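Local structure of Rik1-associated factor 1 (Schizosaccharomyces pombe, 4O9D) at residues A[320-324]-A[377-381]; A[296-302]-A[337-342]; A[75-80]-A[110-116]. The protein belongs to the Clr4 methyltransferase complex, which ubiquitylates and methylates histone H3 to establish heterochromatin, and is represented here by its WD-repeat propeller domain. One frame throughout, in Å; residues are numbered along the deposited sequence.

Contact 1. Residues A[320-324]-A[377-381]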
loop_
_atom_site.group_PDB
_atom_site.type_symbol
_atom_site.label_atom_id
_atom_site.label_comp_id
_atom_site.label_asym_id
_atom_site.label_seq_id
_atom_site.Cartn_x
_atom_site.Cartn_y
_atom_site.Cartn_z
ATOM N N GLY A 320 7.775 0.142 -21.100
ATOM C CA GLY A 320 8.791 0.674 -21.982
ATOM C C GLY A 320 9.938 1.358 -21.274
ATOM O O GLY A 320 10.098 1.274 -20.056
ATOM N N LYS A 321 10.750 2.052 -22.054
ATOM C CA LYS A 321 11.955 2.679 -21.528
ATOM C C LYS A 321 11.562 3.729 -20.506
ATOM O O LYS A 321 10.546 4.385 -20.645
ATOM C CB LYS A 321 12.766 3.331 -22.654
ATOM C CG LYS A 321 12.540 2.735 -24.052
ATOM C CD LYS A 321 12.765 1.226 -24.101
ATOM C CE LYS A 321 13.396 0.786 -25.426
ATOM N NZ LYS A 321 12.680 1.307 -26.645
ATOM N N THR A 322 12.383 3.874 -19.479
ATOM C CA THR A 322 12.081 4.744 -18.361
ATOM C C THR A 322 12.053 6.197 -18.815
ATOM O O THR A 322 12.774 6.575 -19.736
ATOM C CB THR A 322 13.138 4.582 -17.274
ATOM O OG1 THR A 322 12.864 5.477 -16.188
ATOM C CG2 THR A 322 14.533 4.878 -17.853
ATOM N N LYS A 323 11.204 6.999 -18.183
ATOM C CA LYS A 323 11.163 8.426 -18.457
ATOM C C LYS A 323 12.185 9.156 -17.590
ATOM O O LYS A 323 12.464 10.335 -17.811
ATOM C CB LYS A 323 9.761 8.991 -18.192
ATOM C CG LYS A 323 8.791 8.821 -19.357
ATOM C CD LYS A 323 7.506 9.590 -19.098
ATOM C CE LYS A 323 6.744 9.927 -20.379
ATOM N NZ LYS A 323 5.633 10.911 -20.126
ATOM N N MET A 324 12.739 8.452 -16.607
ATOM C CA MET A 324 13.694 9.053 -15.675
ATOM C C MET A 324 15.044 9.291 -16.354
ATOM O O MET A 324 15.734 8.339 -16.736
ATOM C CB MET A 324 13.890 8.161 -14.439
ATOM C CG MET A 324 12.650 7.991 -13.568
ATOM S SD MET A 324 11.830 9.562 -13.213
ATOM C CE MET A 324 12.855 10.206 -11.891
ATOM N N GLU A 377 -1.025 8.325 -19.899
ATOM C CA GLU A 377 0.400 8.612 -19.868
ATOM C C GLU A 377 0.657 9.830 -18.974
ATOM O O GLU A 377 0.089 10.925 -19.191
ATOM C CB GLU A 377 0.956 8.888 -21.262
ATOM C CG GLU A 377 2.381 9.426 -21.171
ATOM C CD GLU A 377 3.101 9.484 -22.488
ATOM O OE1 GLU A 377 2.475 9.211 -23.533
ATOM O OE2 GLU A 377 4.303 9.815 -22.472
ATOM N N MET A 378 1.489 9.646 -17.956
ATOM C CA MET A 378 1.812 10.746 -17.047
ATOM C C MET A 378 3.184 11.324 -17.416
ATOM O O MET A 378 3.920 10.722 -18.192
ATOM C CB MET A 378 1.720 10.276 -15.572
ATOM C CG MET A 378 0.245 10.053 -15.101
ATOM S SD MET A 378 0.033 10.039 -13.334
ATOM C CE MET A 378 0.185 11.776 -12.958
ATOM N N ASN A 379 3.513 12.498 -16.879
ATOM C CA ASN A 379 4.700 13.245 -17.302
ATOM C C ASN A 379 6.023 12.630 -16.879
ATOM O O ASN A 379 7.071 13.012 -17.382
ATOM C CB ASN A 379 4.640 14.676 -16.758
ATOM C CG ASN A 379 3.716 15.569 -17.565
ATOM O OD1 ASN A 379 3.668 15.484 -18.791
ATOM N ND2 ASN A 379 2.972 16.433 -16.874
ATOM N N SER A 380 5.988 11.698 -15.938
ATOM C CA SER A 380 7.214 11.075 -15.463
ATOM C C SER A 380 6.905 9.667 -14.899
ATOM O O SER A 380 5.759 9.221 -14.943
ATOM C CB SER A 380 7.856 11.985 -14.402
ATOM O OG SER A 380 9.142 11.524 -14.021
ATOM N N ALA A 381 7.917 8.974 -14.389
ATOM C CA ALA A 381 7.717 7.658 -13.751
ATOM C C ALA A 381 6.558 7.637 -12.734
ATOM O O ALA A 381 6.417 8.541 -11.922
ATOM C CB ALA A 381 9.016 7.193 -13.063
#
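K323 and S380 mark the nearest approach of two irregular loops, with their CA atoms 5.6 Å apart. Neither 320-324 nor the part of 377-381 beyond E377 belongs to a strand. E377 is the last residue of strand 371-377. An ST turn shapes the first loop: the backbone N of M324 donates to T322 OG1 at 3.0 Å. This local bond holds the chain bent just where K323 and M324 meet the second loop.

K323 carries most of the contact. Its CG sits beside the backbone N (chi1 -84°), and the rest of the chain runs out extended, with CD passing 3.9 Å from S380 CA. The ammonium end then reaches two oxygens. NZ donates to M378 O at 2.6 Å, tilted 20° from the plane of that carbonyl. NZ also forms a salt bridge with E377 OE2 at 2.9 Å, on the anti lone pair of that oxygen. One lysine thus ties a carboxylate and a backbone carbonyl of two consecutive residues, E377 and M378. K323 also touches a crystal neighbour, so the lattice may affect its pose. In M324 the bend at chi2 (-48°) brings SD to the loop. SD lies 3.4 Å from S380 OG and 3.7 Å from A381 CB. The backbone N of A381 is covered here and has no partner in the model.

The contact joins two neighbouring blade connections of the WD40 propeller. Loop 320-324 follows strand 315-318, the outer strand of one blade. Loop 377-381 links outer strand 371-377 to inner strand 382-387 of the next blade round. Backbone bonds from K323 to S356 and from M378 to G358 fasten both loops to the turn between strands 351-354 and 359-363.

Contact 2. Residues A[296-302]-A[337-342]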
loop_
_atom_site.group_PDB
_atom_site.type_symbol
_atom_site.label_atom_id
_atom_site.label_comp_id
_atom_site.label_asym_id
_atom_site.label_seq_id
_atom_site.Cartn_x
_atom_site.Cartn_y
_atom_site.Cartn_z
ATOM N N SER A 296 5.555 -7.894 -9.922
ATOM C CA SER A 296 5.966 -6.709 -10.677
ATOM C C SER A 296 7.225 -6.138 -10.060
ATOM O O SER A 296 7.312 -5.932 -8.834
ATOM C CB SER A 296 4.880 -5.622 -10.706
ATOM O OG SER A 296 3.605 -6.117 -11.075
ATOM N N GLY A 297 8.212 -5.842 -10.892
ATOM C CA GLY A 297 9.500 -5.480 -10.328
ATOM C C GLY A 297 10.081 -4.171 -10.772
ATOM O O GLY A 297 9.482 -3.429 -11.567
ATOM N N THR A 298 11.274 -3.906 -10.243
ATOM C CA THR A 298 12.064 -2.742 -10.626
ATOM C C THR A 298 12.614 -2.908 -12.026
ATOM O O THR A 298 13.160 -1.945 -12.567
ATOM C CB THR A 298 13.260 -2.501 -9.659
ATOM O OG1 THR A 298 14.206 -3.581 -9.779
ATOM C CG2 THR A 298 12.768 -2.392 -8.191
ATOM N N ASP A 299 12.480 -4.104 -12.613
ATOM C CA ASP A 299 12.791 -4.301 -14.045
ATOM C C ASP A 299 11.731 -3.753 -14.988
ATOM O O ASP A 299 11.834 -3.887 -16.221
ATOM C CB ASP A 299 13.059 -5.771 -14.387
ATOM C CG ASP A 299 11.888 -6.697 -14.058
ATOM O OD1 ASP A 299 10.874 -6.249 -13.474
ATOM O OD2 ASP A 299 12.014 -7.909 -14.369
ATOM N N ASN A 300 10.717 -3.120 -14.422
ATOM C CA ASN A 300 9.655 -2.545 -15.227
ATOM C C ASN A 300 8.876 -3.606 -16.002
ATOM O O ASN A 300 8.430 -3.358 -17.115
ATOM C CB ASN A 300 10.248 -1.509 -16.197
ATOM C CG ASN A 300 9.429 -0.220 -16.266
ATOM O OD1 ASN A 300 8.693 0.134 -15.330
ATOM N ND2 ASN A 300 9.557 0.492 -17.386
ATOM N N GLN A 301 8.706 -4.799 -15.437
ATOM C CA GLN A 301 7.822 -5.776 -16.077
ATOM C C GLN A 301 7.191 -6.644 -15.004
ATOM O O GLN A 301 7.665 -6.647 -13.874
ATOM C CB GLN A 301 8.591 -6.632 -17.093
ATOM C CG GLN A 301 9.722 -7.441 -16.493
ATOM C CD GLN A 301 10.682 -7.953 -17.563
ATOM O OE1 GLN A 301 10.576 -7.576 -18.742
ATOM N NE2 GLN A 301 11.635 -8.798 -17.160
ATOM N N THR A 302 6.108 -7.341 -15.355
ATOM C CA THR A 302 5.357 -8.169 -14.407
ATOM C C THR A 302 5.331 -9.600 -14.918
ATOM O O THR A 302 4.857 -9.853 -16.048
ATOM C CB THR A 302 3.893 -7.691 -14.302
ATOM O OG1 THR A 302 3.841 -6.359 -13.773
ATOM C CG2 THR A 302 3.065 -8.640 -13.443
ATOM N N ALA A 337 12.771 2.789 -10.588
ATOM C CA ALA A 337 12.234 1.747 -9.724
ATOM C C ALA A 337 11.108 0.935 -10.379
ATOM O O ALA A 337 10.386 0.215 -9.704
ATOM C CB ALA A 337 11.764 2.353 -8.402
ATOM N N GLY A 338 10.978 1.004 -11.701
ATOM C CA GLY A 338 10.130 0.047 -12.407
ATOM C C GLY A 338 8.643 0.110 -12.077
ATOM O O GLY A 338 8.039 1.179 -12.082
ATOM N N ILE A 339 8.025 -1.033 -11.807
ATOM C CA ILE A 339 6.577 -1.050 -11.636
ATOM C C ILE A 339 6.139 -0.620 -10.215
ATOM O O ILE A 339 6.410 -1.340 -9.245
ATOM C CB ILE A 339 5.999 -2.463 -11.916
ATOM C CG1 ILE A 339 6.434 -3.013 -13.297
ATOM C CG2 ILE A 339 4.484 -2.442 -11.777
ATOM C CD1 ILE A 339 5.947 -2.224 -14.485
ATOM N N ASN A 340 5.431 0.511 -10.097
ATOM C CA ASN A 340 4.946 1.000 -8.796
ATOM C C ASN A 340 3.425 0.956 -8.615
ATOM O O ASN A 340 2.886 1.391 -7.584
ATOM C CB ASN A 340 5.397 2.432 -8.562
ATOM C CG ASN A 340 6.808 2.522 -8.039
ATOM O OD1 ASN A 340 7.275 1.635 -7.318
ATOM N ND2 ASN A 340 7.511 3.602 -8.414
ATOM N N MET A 341 2.734 0.490 -9.633
ATOM C CA MET A 341 1.299 0.310 -9.567
ATOM C C MET A 341 0.929 -1.051 -10.146
ATOM O O MET A 341 1.328 -1.372 -11.260
ATOM C CB MET A 341 0.593 1.397 -10.390
ATOM C CG MET A 341 -0.858 1.054 -10.687
ATOM S SD MET A 341 -1.666 2.261 -11.753
ATOM C CE MET A 341 -3.347 1.725 -11.553
ATOM N N ALA A 342 0.174 -1.853 -9.398
ATOM C CA ALA A 342 -0.242 -3.155 -9.895
ATOM C C ALA A 342 -1.515 -3.592 -9.178
ATOM O O ALA A 342 -1.462 -3.958 -8.011
ATOM C CB ALA A 342 0.874 -4.192 -9.694
#
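I339 N donates to G297 O at 2.8 Å, in an almost straight bond (179°). It links two successive blades of the WD40 propeller. G297 belongs to the hairpin of strands 292-297 and 301-306, and I339 leads into inner strand 341-344 of the next blade. The carbonyl of G297 takes a second bond from N300 N, which closes the type I turn G297-N300. The two donors come from opposite faces of the carbonyl plane.

The I339 side chain fills the angle beside this bond. Its CG2 lies anti to the backbone N and presses on S296 CB at 3.4 Å, a tight contact. CG1 stands beside the backbone N (chi1 -53°) and packs 3.6 Å from Q301 N. CD1 reaches 3.6 Å from N300 C. G338 fits against the turn because it has no side chain; a CB would run into G297 O and T298 CA. Its positive phi also suits glycine. T298 adds a CA-H...O contact to A337 O.

Further out, several bonds set these groups. N300 OD1 rests near G338 C but accepts from S356 N in the next blade. D299 OD1 makes an Asx turn with Q301 N and also receives Q278 NE2. N282 ND2 bonds both A337 O and I339 O, steadying the incoming chain. N340 and M341 form a classic beta bulge opposite G354. S296 OG and T302 OG1 share a hydrogen bond of 2.7 Å, and the same S296 OG touches A342 CB at 3.6 Å.

Contact 3. Residues A[75-80]-A[110-116]. With EDO (1,2-ethanediol), chain D.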
loop_
_atom_site.group_PDB
_atom_site.type_symbol
_atom_site.label_atom_id
_atom_site.label_comp_id
_atom_site.label_asym_id
_atom_site.label_seq_id
_atom_site.Cartn_x
_atom_site.Cartn_y
_atom_site.Cartn_z
ATOM N N LEU A 75 -3.084 19.018 5.867
ATOM C CA LEU A 75 -3.119 18.740 7.321
ATOM C C LEU A 75 -1.802 19.066 8.012
ATOM O O LEU A 75 -0.763 19.163 7.373
ATOM C CB LEU A 75 -3.480 17.271 7.632
ATOM C CG LEU A 75 -4.815 16.677 7.164
ATOM C CD1 LEU A 75 -4.982 15.215 7.684
ATOM C CD2 LEU A 75 -5.970 17.541 7.598
ATOM N N GLU A 76 -1.846 19.217 9.337
ATOM C CA GLU A 76 -0.646 19.515 10.102
ATOM C C GLU A 76 0.457 18.467 9.851
ATOM O O GLU A 76 1.652 18.789 9.880
ATOM C CB GLU A 76 -0.990 19.610 11.597
ATOM C CG GLU A 76 0.193 19.401 12.502
ATOM C CD GLU A 76 -0.046 19.887 13.926
ATOM O OE1 GLU A 76 -1.094 19.548 14.533
ATOM O OE2 GLU A 76 0.830 20.616 14.437
ATOM N N SER A 77 0.039 17.223 9.604
ATOM C CA SER A 77 0.927 16.147 9.124
ATOM C C SER A 77 1.996 15.696 10.136
ATOM O O SER A 77 1.798 15.836 11.333
ATOM C CB SER A 77 1.575 16.535 7.793
ATOM O OG SER A 77 2.120 15.383 7.145
ATOM N N HIS A 78 3.099 15.130 9.638
ATOM C CA HIS A 78 4.217 14.645 10.464
ATOM C C HIS A 78 5.490 15.390 10.065
ATOM O O HIS A 78 5.712 15.625 8.882
ATOM C CB HIS A 78 4.456 13.144 10.223
ATOM C CG HIS A 78 3.254 12.277 10.456
ATOM N ND1 HIS A 78 3.199 11.334 11.460
ATOM C CD2 HIS A 78 2.063 12.211 9.815
ATOM C CE1 HIS A 78 2.031 10.714 11.422
ATOM N NE2 HIS A 78 1.315 11.241 10.445
ATOM N N TYR A 79 6.354 15.717 11.024
ATOM C CA TYR A 79 7.510 16.565 10.727
ATOM C C TYR A 79 8.577 16.494 11.823
ATOM O O TYR A 79 8.311 16.034 12.932
ATOM C CB TYR A 79 7.050 18.017 10.574
ATOM C CG TYR A 79 6.281 18.499 11.784
ATOM C CD1 TYR A 79 6.933 19.071 12.866
ATOM C CD2 TYR A 79 4.906 18.345 11.862
ATOM C CE1 TYR A 79 6.228 19.489 13.989
ATOM C CE2 TYR A 79 4.197 18.761 12.975
ATOM C CZ TYR A 79 4.862 19.330 14.035
ATOM O OH TYR A 79 4.156 19.745 15.143
ATOM N N LYS A 80 9.787 16.949 11.502
ATOM C CA LYS A 80 10.847 17.097 12.507
ATOM C C LYS A 80 11.515 18.452 12.277
ATOM O O LYS A 80 11.404 19.027 11.189
ATOM C CB LYS A 80 11.901 15.982 12.394
ATOM C CG LYS A 80 11.373 14.542 12.462
ATOM C CD LYS A 80 12.426 13.515 11.971
ATOM C CE LYS A 80 11.959 12.074 12.209
ATOM N NZ LYS A 80 12.929 11.000 11.792
ATOM N N ASP A 110 8.389 10.214 11.040
ATOM C CA ASP A 110 8.631 10.834 12.348
ATOM C C ASP A 110 8.423 9.855 13.518
ATOM O O ASP A 110 8.499 10.254 14.679
ATOM C CB ASP A 110 7.736 12.059 12.534
ATOM C CG ASP A 110 6.277 11.691 12.653
ATOM O OD1 ASP A 110 5.910 10.578 12.201
ATOM O OD2 ASP A 110 5.498 12.519 13.185
ATOM N N ASN A 111 8.178 8.577 13.211
ATOM C CA ASN A 111 7.938 7.551 14.238
ATOM C C ASN A 111 6.583 7.622 14.937
ATOM O O ASN A 111 6.443 7.069 16.015
ATOM C CB ASN A 111 9.011 7.603 15.352
ATOM C CG ASN A 111 10.422 7.477 14.817
ATOM O OD1 ASN A 111 10.640 7.284 13.604
ATOM N ND2 ASN A 111 11.397 7.593 15.714
ATOM N N ALA A 112 5.604 8.310 14.359
ATOM C CA ALA A 112 4.324 8.508 15.047
ATOM C C ALA A 112 3.136 7.982 14.248
ATOM O O ALA A 112 3.137 8.053 13.032
ATOM C CB ALA A 112 4.125 10.010 15.385
ATOM N N VAL A 113 2.139 7.421 14.934
ATOM C CA VAL A 113 0.851 7.202 14.318
ATOM C C VAL A 113 -0.100 8.339 14.763
ATOM O O VAL A 113 -0.223 8.597 15.967
ATOM C CB VAL A 113 0.250 5.840 14.735
ATOM C CG1 VAL A 113 -1.035 5.603 13.990
ATOM C CG2 VAL A 113 1.232 4.694 14.449
ATOM N N LYS A 114 -0.758 9.007 13.817
ATOM C CA LYS A 114 -1.723 10.077 14.150
ATOM C C LYS A 114 -3.136 9.753 13.678
ATOM O O LYS A 114 -3.348 8.971 12.731
ATOM C CB LYS A 114 -1.269 11.440 13.603
ATOM C CG LYS A 114 0.022 11.945 14.281
ATOM C CD LYS A 114 0.613 13.221 13.658
ATOM C CE LYS A 114 1.870 13.705 14.414
ATOM N NZ LYS A 114 2.352 15.040 13.938
ATOM N N VAL A 115 -4.099 10.364 14.359
ATOM C CA VAL A 115 -5.515 10.148 14.092
ATOM C C VAL A 115 -6.164 11.520 13.840
ATOM O O VAL A 115 -6.109 12.388 14.720
ATOM C CB VAL A 115 -6.204 9.488 15.319
ATOM C CG1 VAL A 115 -7.682 9.290 15.046
ATOM C CG2 VAL A 115 -5.530 8.172 15.667
ATOM N N TRP A 116 -6.775 11.711 12.666
ATOM C CA TRP A 116 -7.342 13.006 12.283
ATOM C C TRP A 116 -8.858 12.911 12.056
ATOM O O TRP A 116 -9.349 11.918 11.529
ATOM C CB TRP A 116 -6.701 13.523 10.978
ATOM C CG TRP A 116 -5.211 13.400 10.880
ATOM C CD1 TRP A 116 -4.506 12.308 10.435
ATOM C CD2 TRP A 116 -4.229 14.405 11.193
ATOM N NE1 TRP A 116 -3.151 12.568 10.469
ATOM C CE2 TRP A 116 -2.957 13.843 10.938
ATOM C CE3 TRP A 116 -4.301 15.718 11.683
ATOM C CZ2 TRP A 116 -1.776 14.545 11.160
ATOM C CZ3 TRP A 116 -3.133 16.412 11.889
ATOM C CH2 TRP A 116 -1.886 15.826 11.641
HETATM C C1 EDO D . 11.520 11.961 17.591
HETATM O O1 EDO D . 10.826 11.115 18.508
HETATM C C2 EDO D . 11.610 11.266 16.236
HETATM O O2 EDO D . 10.773 11.967 15.307
HETATM O O HOH W 1 5.269 15.238 13.907
#
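H78 ND1 donates to D110 OD1 at 2.9 Å, part of the Asp-His-Ser/Thr-Trp tetrad characteristic of WD40 blades. T106 OG1 completes the network, bonded to both H78 NE2 and W116 NE1. The D110 carboxylate is turned 78° from the imidazole, and ND1 meets OD1 on its syn side, 29° out of the carboxylate plane. D110 CG sits between its own backbone N and carbonyl carbon (chi1 68°). This lets OD1 also accept A112 N at 3.1 Å, from above the carboxylate plane, in an Asx turn. The two donors reach OD1 from opposite faces. With an alanine for D110, H78 ND1 and A112 N would probably lose their shared acceptor, leaving the ring held mainly at NE2 by T106.

K114 NZ donates to S77 O at 2.8 Å, in the carbonyl plane. A water joins the rest: it accepts from K114 NZ and Y79 N and donates to D110 OD2.

The extended K114 chain lays CD over one face of the H78 ring, 3.8 Å from its centroid. A112 O lies at the ring's edge, buried with no partner in the model. E76 CB meets the edge of the W116 ring. Near the far end K80 CE touches D110 CA, while K80 NZ bonds F109 O. L75 CD1 makes a CH-pi contact over the face of the W116 five-membered ring, 3.8 Å from its centroid.

Overall arrangement
Contacts 1 and 2 are neighbours, with centres 12 Å apart. They meet where N300 ND2 lies 2.8 Å from G320 O, a weak bond. S356 bonds the backbone of K323 and, through its N, N300 OD1. Their segments alternate along the chain. Together they touch three consecutive blades. Contact 3 lies across the chain's centre from contact 2, with centres 29 Å apart and nearest atoms about 20 Å apart. It is mainly within one blade, whereas the other two lie between blades. D299 of contact 2 and D110 of contact 3 both form Asx turns in hairpins between strands. The ethanediol at D110 O probably comes from the crystallisation liquor.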